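Local coordinates for YycN protein (Bacillus subtilis, PDB 1ON0), which belongs to the GNAT acetyltransferase family and probably transfers an acyl group, most likely from acetyl-CoA, to an acceptor that is not known, at residues E69-G74 and E98-K103; Y92-Y97 and G104-A109. All coordinates share one frame; numbering follows the deposited sequence.

Contact 1. Residues E69-G74 and E98-K103; sequences EKDIVG and EPYRGK. With SO4 (sulfate ion), chain G.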
loop_
_atom_site.group_PDB
_atom_site.type_symbol
_atom_site.label_atom_id
_atom_site.label_comp_id
_atom_site.label_asym_id
_atom_site.label_seq_id
_atom_site.Cartn_x
_atom_site.Cartn_y
_atom_site.Cartn_z
ATOM N N GLU B 69 -7.021 4.482 -16.652
ATOM C CA GLU B 69 -7.326 3.957 -17.965
ATOM C C GLU B 69 -6.330 2.960 -18.490
ATOM O O GLU B 69 -6.469 2.487 -19.611
ATOM C CB GLU B 69 -7.480 5.118 -18.941
ATOM C CG GLU B 69 -8.520 6.088 -18.470
ATOM C CD GLU B 69 -9.837 5.391 -18.181
ATOM O OE1 GLU B 69 -10.635 5.940 -17.396
ATOM O OE2 GLU B 69 -10.070 4.297 -18.743
ATOM N N LYS B 70 -5.330 2.620 -17.691
ATOM C CA LYS B 70 -4.319 1.681 -18.161
ATOM C C LYS B 70 -4.187 0.461 -17.264
ATOM O O LYS B 70 -4.158 -0.675 -17.738
ATOM C CB LYS B 70 -2.959 2.384 -18.261
ATOM C CG LYS B 70 -2.409 2.539 -19.682
ATOM C CD LYS B 70 -1.610 1.311 -20.151
ATOM C CE LYS B 70 -0.975 1.555 -21.527
ATOM N NZ LYS B 70 -0.049 0.473 -21.974
ATOM N N ASP B 71 -4.125 0.703 -15.964
ATOM C CA ASP B 71 -3.967 -0.375 -15.019
ATOM C C ASP B 71 -5.255 -1.038 -14.575
ATOM O O ASP B 71 -6.016 -0.474 -13.793
ATOM C CB ASP B 71 -3.180 0.128 -13.812
ATOM C CG ASP B 71 -1.784 0.585 -14.193
ATOM O OD1 ASP B 71 -1.529 1.802 -14.239
ATOM O OD2 ASP B 71 -0.936 -0.278 -14.476
ATOM N N ILE B 72 -5.488 -2.245 -15.087
ATOM C CA ILE B 72 -6.667 -3.014 -14.725
ATOM C C ILE B 72 -6.253 -3.910 -13.563
ATOM O O ILE B 72 -5.696 -4.988 -13.761
ATOM C CB ILE B 72 -7.163 -3.873 -15.896
ATOM C CG1 ILE B 72 -7.340 -3.004 -17.139
ATOM C CG2 ILE B 72 -8.512 -4.518 -15.524
ATOM C CD1 ILE B 72 -7.392 -3.799 -18.453
ATOM N N VAL B 73 -6.534 -3.439 -12.353
ATOM C CA VAL B 73 -6.174 -4.121 -11.114
ATOM C C VAL B 73 -6.871 -5.453 -10.818
ATOM O O VAL B 73 -6.288 -6.330 -10.155
ATOM C CB VAL B 73 -6.391 -3.183 -9.918
ATOM C CG1 VAL B 73 -5.649 -1.871 -10.156
ATOM C CG2 VAL B 73 -7.874 -2.915 -9.713
ATOM N N GLY B 74 -8.106 -5.596 -11.297
ATOM C CA GLY B 74 -8.853 -6.821 -11.068
ATOM C C GLY B 74 -10.217 -6.968 -11.741
ATOM O O GLY B 74 -10.489 -6.389 -12.790
ATOM N N GLU B 98 -2.333 -10.644 -9.983
ATOM C CA GLU B 98 -1.070 -10.791 -9.278
ATOM C C GLU B 98 -0.226 -9.502 -9.248
ATOM O O GLU B 98 0.145 -9.016 -8.172
ATOM C CB GLU B 98 -0.285 -11.964 -9.903
ATOM C CG GLU B 98 0.524 -12.809 -8.912
ATOM C CD GLU B 98 0.878 -14.213 -9.435
ATOM O OE1 GLU B 98 -0.038 -15.052 -9.603
ATOM O OE2 GLU B 98 2.077 -14.488 -9.668
ATOM N N PRO B 99 0.066 -8.912 -10.416
ATOM C CA PRO B 99 0.868 -7.686 -10.456
ATOM C C PRO B 99 0.298 -6.445 -9.736
ATOM O O PRO B 99 0.994 -5.447 -9.611
ATOM C CB PRO B 99 1.052 -7.447 -11.958
ATOM C CG PRO B 99 -0.203 -8.008 -12.535
ATOM C CD PRO B 99 -0.354 -9.297 -11.776
ATOM N N TYR B 100 -0.941 -6.515 -9.252
ATOM C CA TYR B 100 -1.550 -5.382 -8.572
ATOM C C TYR B 100 -1.933 -5.656 -7.110
ATOM O O TYR B 100 -2.622 -4.855 -6.474
ATOM C CB TYR B 100 -2.775 -4.901 -9.362
ATOM C CG TYR B 100 -2.439 -4.320 -10.707
ATOM C CD1 TYR B 100 -1.736 -3.120 -10.817
ATOM C CD2 TYR B 100 -2.821 -4.966 -11.882
ATOM C CE1 TYR B 100 -1.429 -2.582 -12.059
ATOM C CE2 TYR B 100 -2.513 -4.434 -13.137
ATOM C CZ TYR B 100 -1.820 -3.239 -13.214
ATOM O OH TYR B 100 -1.531 -2.683 -14.445
ATOM N N ARG B 101 -1.501 -6.802 -6.591
ATOM C CA ARG B 101 -1.760 -7.172 -5.199
ATOM C C ARG B 101 -0.642 -6.593 -4.339
ATOM O O ARG B 101 0.417 -6.247 -4.858
ATOM C CB ARG B 101 -1.746 -8.692 -5.029
ATOM C CG ARG B 101 -2.816 -9.419 -5.780
ATOM C CD ARG B 101 -2.608 -10.910 -5.664
ATOM N NE ARG B 101 -3.456 -11.612 -6.610
ATOM C CZ ARG B 101 -3.372 -12.910 -6.882
ATOM N NH1 ARG B 101 -2.467 -13.671 -6.277
ATOM N NH2 ARG B 101 -4.194 -13.449 -7.777
ATOM N N GLY B 102 -0.879 -6.501 -3.031
ATOM C CA GLY B 102 0.124 -5.982 -2.114
ATOM C C GLY B 102 0.259 -4.470 -2.102
ATOM O O GLY B 102 1.330 -3.937 -1.802
ATOM N N LYS B 103 -0.829 -3.771 -2.413
ATOM C CA LYS B 103 -0.812 -2.316 -2.452
ATOM C C LYS B 103 -2.003 -1.739 -1.709
ATOM O O LYS B 103 -2.081 -0.525 -1.492
ATOM C CB LYS B 103 -0.835 -1.823 -3.905
ATOM C CG LYS B 103 0.415 -2.147 -4.721
ATOM C CD LYS B 103 1.674 -1.578 -4.071
ATOM C CE LYS B 103 2.878 -1.716 -4.987
ATOM N NZ LYS B 103 2.700 -0.875 -6.213
HETATM S S SO4 G . -4.010 -6.106 -1.439
HETATM O O1 SO4 G . -4.914 -6.236 -0.291
HETATM O O2 SO4 G . -2.796 -5.370 -1.029
HETATM O O3 SO4 G . -4.692 -5.362 -2.527
HETATM O O4 SO4 G . -3.613 -7.428 -1.923
#
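Asp-71 meets Tyr-100 through its carboxylate: the phenol OH donates to Asp-71 OD2 in a very short hydrogen bond of 2.5 Å between Tyr-100 OH and that oxygen. The acceptor lies at the edge of the ring, near its plane, while the carboxylate itself is turned 75° from the ring. Arg-53 of the third subunit forms a salt bridge with the same OD2, so an acidic residue suits a place where it serves a phenol and a guanidinium together. Next along the chain, Ile-72 contributes its backbone rather than its side chain, which starts out away from the loop; Ile-72 O comes obliquely to the ring, 3.3 Å from Tyr-100 CE2. At Val-73 the backbone N lies over one face of the ring, and Val-73 CA approaches Tyr-100 CD2 to 3.5 Å. The branched Val-73 side chain crosses the tyrosine at about a right angle, its CB 4.0 Å from Tyr-100 CB. Val-73 and Gly-74 form a classic beta bulge opposite Leu-65 of strand 60-66. With CG anti to the carbonyl carbon (chi1 -66°), Tyr-100 lays its ring along this backbone and carries its hydroxyl to Asp-71. A phenylalanine in its place would probably leave Asp-71 OD2 without its phenol donor. Beyond Tyr-100 the loop curls round a sulfate ion, probably from the crystallisation liquor, whose O4 accepts an almost straight 3.1 Å bond from Gly-102 N; the positive phi of Gly-102 favours glycine there. The contact thus joins strand 72-79, which lies between strands 60-66 and 88-96 in the sheet, to the 3-10 turn and loop between strand 88-96 and helix 105-119.

Contact 2. Residues Y92-Y97 and G104-A109; sequences YDFGLY and GYAKQA. With SO4 (sulfate ion), chain G.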
loop_
_atom_site.group_PDB
_atom_site.type_symbol
_atom_site.label_atom_id
_atom_site.label_comp_id
_atom_site.label_asym_id
_atom_site.label_seq_id
_atom_site.Cartn_x
_atom_site.Cartn_y
_atom_site.Cartn_z
ATOM N N TYR B 92 -20.238 -13.282 -6.764
ATOM C CA TYR B 92 -19.720 -14.530 -7.302
ATOM C C TYR B 92 -18.208 -14.487 -7.405
ATOM O O TYR B 92 -17.552 -15.500 -7.226
ATOM C CB TYR B 92 -20.335 -14.835 -8.687
ATOM C CG TYR B 92 -21.658 -15.570 -8.610
ATOM C CD1 TYR B 92 -21.720 -16.862 -8.105
ATOM C CD2 TYR B 92 -22.856 -14.939 -8.939
ATOM C CE1 TYR B 92 -22.933 -17.504 -7.906
ATOM C CE2 TYR B 92 -24.078 -15.579 -8.747
ATOM C CZ TYR B 92 -24.109 -16.855 -8.221
ATOM O OH TYR B 92 -25.308 -17.473 -7.932
ATOM N N ASP B 93 -17.630 -13.322 -7.654
ATOM C CA ASP B 93 -16.186 -13.306 -7.799
ATOM C C ASP B 93 -15.589 -11.921 -7.627
ATOM O O ASP B 93 -16.166 -10.920 -8.045
ATOM C CB ASP B 93 -15.833 -13.896 -9.176
ATOM C CG ASP B 93 -14.360 -14.275 -9.315
ATOM O OD1 ASP B 93 -13.719 -14.612 -8.311
ATOM O OD2 ASP B 93 -13.856 -14.244 -10.448
ATOM N N PHE B 94 -14.434 -11.887 -6.983
ATOM C CA PHE B 94 -13.728 -10.656 -6.716
ATOM C C PHE B 94 -12.269 -10.920 -6.395
ATOM O O PHE B 94 -11.927 -11.807 -5.601
ATOM C CB PHE B 94 -14.358 -9.918 -5.546
ATOM C CG PHE B 94 -13.430 -8.940 -4.900
ATOM C CD1 PHE B 94 -13.109 -7.753 -5.538
ATOM C CD2 PHE B 94 -12.835 -9.235 -3.674
ATOM C CE1 PHE B 94 -12.212 -6.852 -4.960
ATOM C CE2 PHE B 94 -11.935 -8.351 -3.076
ATOM C CZ PHE B 94 -11.620 -7.157 -3.725
ATOM N N GLY B 95 -11.397 -10.133 -7.002
ATOM C CA GLY B 95 -9.989 -10.327 -6.752
ATOM C C GLY B 95 -9.213 -9.419 -7.663
ATOM O O GLY B 95 -9.772 -8.796 -8.563
ATOM N N LEU B 96 -7.913 -9.355 -7.428
ATOM C CA LEU B 96 -7.039 -8.518 -8.212
ATOM C C LEU B 96 -6.025 -9.394 -8.895
ATOM O O LEU B 96 -5.774 -10.518 -8.459
ATOM C CB LEU B 96 -6.330 -7.513 -7.299
ATOM C CG LEU B 96 -6.893 -6.116 -7.034
ATOM C CD1 LEU B 96 -8.396 -6.096 -7.039
ATOM C CD2 LEU B 96 -6.319 -5.648 -5.713
ATOM N N TYR B 97 -5.453 -8.895 -9.983
ATOM C CA TYR B 97 -4.430 -9.667 -10.664
ATOM C C TYR B 97 -3.145 -9.604 -9.838
ATOM O O TYR B 97 -2.913 -8.642 -9.094
ATOM C CB TYR B 97 -4.178 -9.126 -12.061
ATOM C CG TYR B 97 -5.374 -9.274 -12.951
ATOM C CD1 TYR B 97 -6.290 -8.235 -13.089
ATOM C CD2 TYR B 97 -5.615 -10.469 -13.629
ATOM C CE1 TYR B 97 -7.413 -8.375 -13.878
ATOM C CE2 TYR B 97 -6.739 -10.622 -14.421
ATOM C CZ TYR B 97 -7.636 -9.566 -14.542
ATOM O OH TYR B 97 -8.757 -9.702 -15.330
ATOM N N GLY B 104 -2.937 -2.613 -1.336
ATOM C CA GLY B 104 -4.109 -2.163 -0.617
ATOM C C GLY B 104 -5.246 -1.766 -1.534
ATOM O O GLY B 104 -6.213 -1.129 -1.101
ATOM N N TYR B 105 -5.142 -2.123 -2.811
ATOM C CA TYR B 105 -6.213 -1.787 -3.745
ATOM C C TYR B 105 -7.443 -2.649 -3.471
ATOM O O TYR B 105 -8.568 -2.209 -3.699
ATOM C CB TYR B 105 -5.781 -2.004 -5.209
ATOM C CG TYR B 105 -4.621 -1.148 -5.672
ATOM C CD1 TYR B 105 -4.564 0.211 -5.378
ATOM C CD2 TYR B 105 -3.592 -1.698 -6.419
ATOM C CE1 TYR B 105 -3.502 1.008 -5.816
ATOM C CE2 TYR B 105 -2.529 -0.912 -6.866
ATOM C CZ TYR B 105 -2.495 0.444 -6.553
ATOM O OH TYR B 105 -1.434 1.221 -6.960
ATOM N N ALA B 106 -7.233 -3.871 -2.984
ATOM C CA ALA B 106 -8.356 -4.783 -2.728
ATOM C C ALA B 106 -9.366 -4.123 -1.807
ATOM O O ALA B 106 -10.558 -4.099 -2.118
ATOM C CB ALA B 106 -7.868 -6.084 -2.128
ATOM N N LYS B 107 -8.901 -3.589 -0.680
ATOM C CA LYS B 107 -9.816 -2.924 0.209
ATOM C C LYS B 107 -10.476 -1.743 -0.498
ATOM O O LYS B 107 -11.672 -1.542 -0.369
ATOM C CB LYS B 107 -9.112 -2.459 1.476
ATOM C CG LYS B 107 -9.964 -1.548 2.341
ATOM C CD LYS B 107 -9.271 -1.283 3.670
ATOM C CE LYS B 107 -9.896 -0.105 4.417
ATOM N NZ LYS B 107 -11.330 -0.323 4.759
ATOM N N GLN B 108 -9.713 -0.957 -1.241
ATOM C CA GLN B 108 -10.320 0.180 -1.930
ATOM C C GLN B 108 -11.318 -0.306 -2.978
ATOM O O GLN B 108 -12.330 0.350 -3.234
ATOM C CB GLN B 108 -9.261 1.063 -2.606
ATOM C CG GLN B 108 -8.491 1.945 -1.632
ATOM C CD GLN B 108 -7.398 2.754 -2.309
ATOM O OE1 GLN B 108 -6.824 3.667 -1.708
ATOM N NE2 GLN B 108 -7.108 2.427 -3.571
ATOM N N ALA B 109 -11.029 -1.454 -3.582
ATOM C CA ALA B 109 -11.911 -2.022 -4.595
ATOM C C ALA B 109 -13.200 -2.474 -3.929
ATOM O O ALA B 109 -14.260 -2.499 -4.552
ATOM C CB ALA B 109 -11.237 -3.197 -5.267
HETATM S S SO4 G . -4.010 -6.106 -1.439
HETATM O O1 SO4 G . -4.914 -6.236 -0.291
HETATM O O2 SO4 G . -2.796 -5.370 -1.029
HETATM O O3 SO4 G . -4.692 -5.362 -2.527
HETATM O O4 SO4 G . -3.613 -7.428 -1.923
#
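Phe-94 turns its CG anti to the backbone N (chi1 159°), which sends its ring from the strand to the helix, where it meets Ala-106 and Ala-109. Leu-96, two residues on and also directed at the helix, has both side-chain torsions away from staggered values (chi1 -92°, chi2 33°), and together they set CD2 against the first helical turn. The phenylalanine uses its edge: CE1 lies 3.8 Å from Ala-109 CB, and CZ is 3.6 Å from Ala-106 O, near the plane of the ring. Leu-96 CD2 packs on Tyr-105 CB at 3.7 Å and reaches within 3.4 Å of Ala-106 N. Alanine suits both helix positions, since its short side chain lets these larger groups come close. At the helix start Gly-104 N donates to sulfate O2 at 2.8 Å and Ala-106 N to sulfate O3 at 3.0 Å; the helix end would probably favour this anion, which may mark where the pyrophosphate of coenzyme A binds in GNAT relatives. Gly-104, the N-cap, has backbone angles that call for glycine. The unit is the first half of the beta-alpha-beta crossover from strand 88-96 through helix 105-119 to strand 124-127, with Leu-65 of strand 60-66 and Tyr-140 of helix 134-142 also packing on Phe-94.

In the fold
Contact 2 is the buried one, nearer the centre of the chain, and is apolar apart from the amides that grip the sulfate; contact 1 lies further out, is partly buried, and depends on a phenol and a carboxylate salt-bridged to the third subunit, which contact 2 also meets, through Tyr-105 OH, hydrogen-bonded to Glu-56 there. Both reach the same sheet, since strands 72-79 and 88-96 are neighbours, and Val-73 O is 2.7 Å from Tyr-97 N, a probable hydrogen bond between them. Residues 98-103 run on into 104-109, and their backbone amides share one sulfate. Residues 102-106, the loop end and first helical turn, hold this anion, consistent with the acetyl-CoA pyrophosphate site of GNAT enzymes.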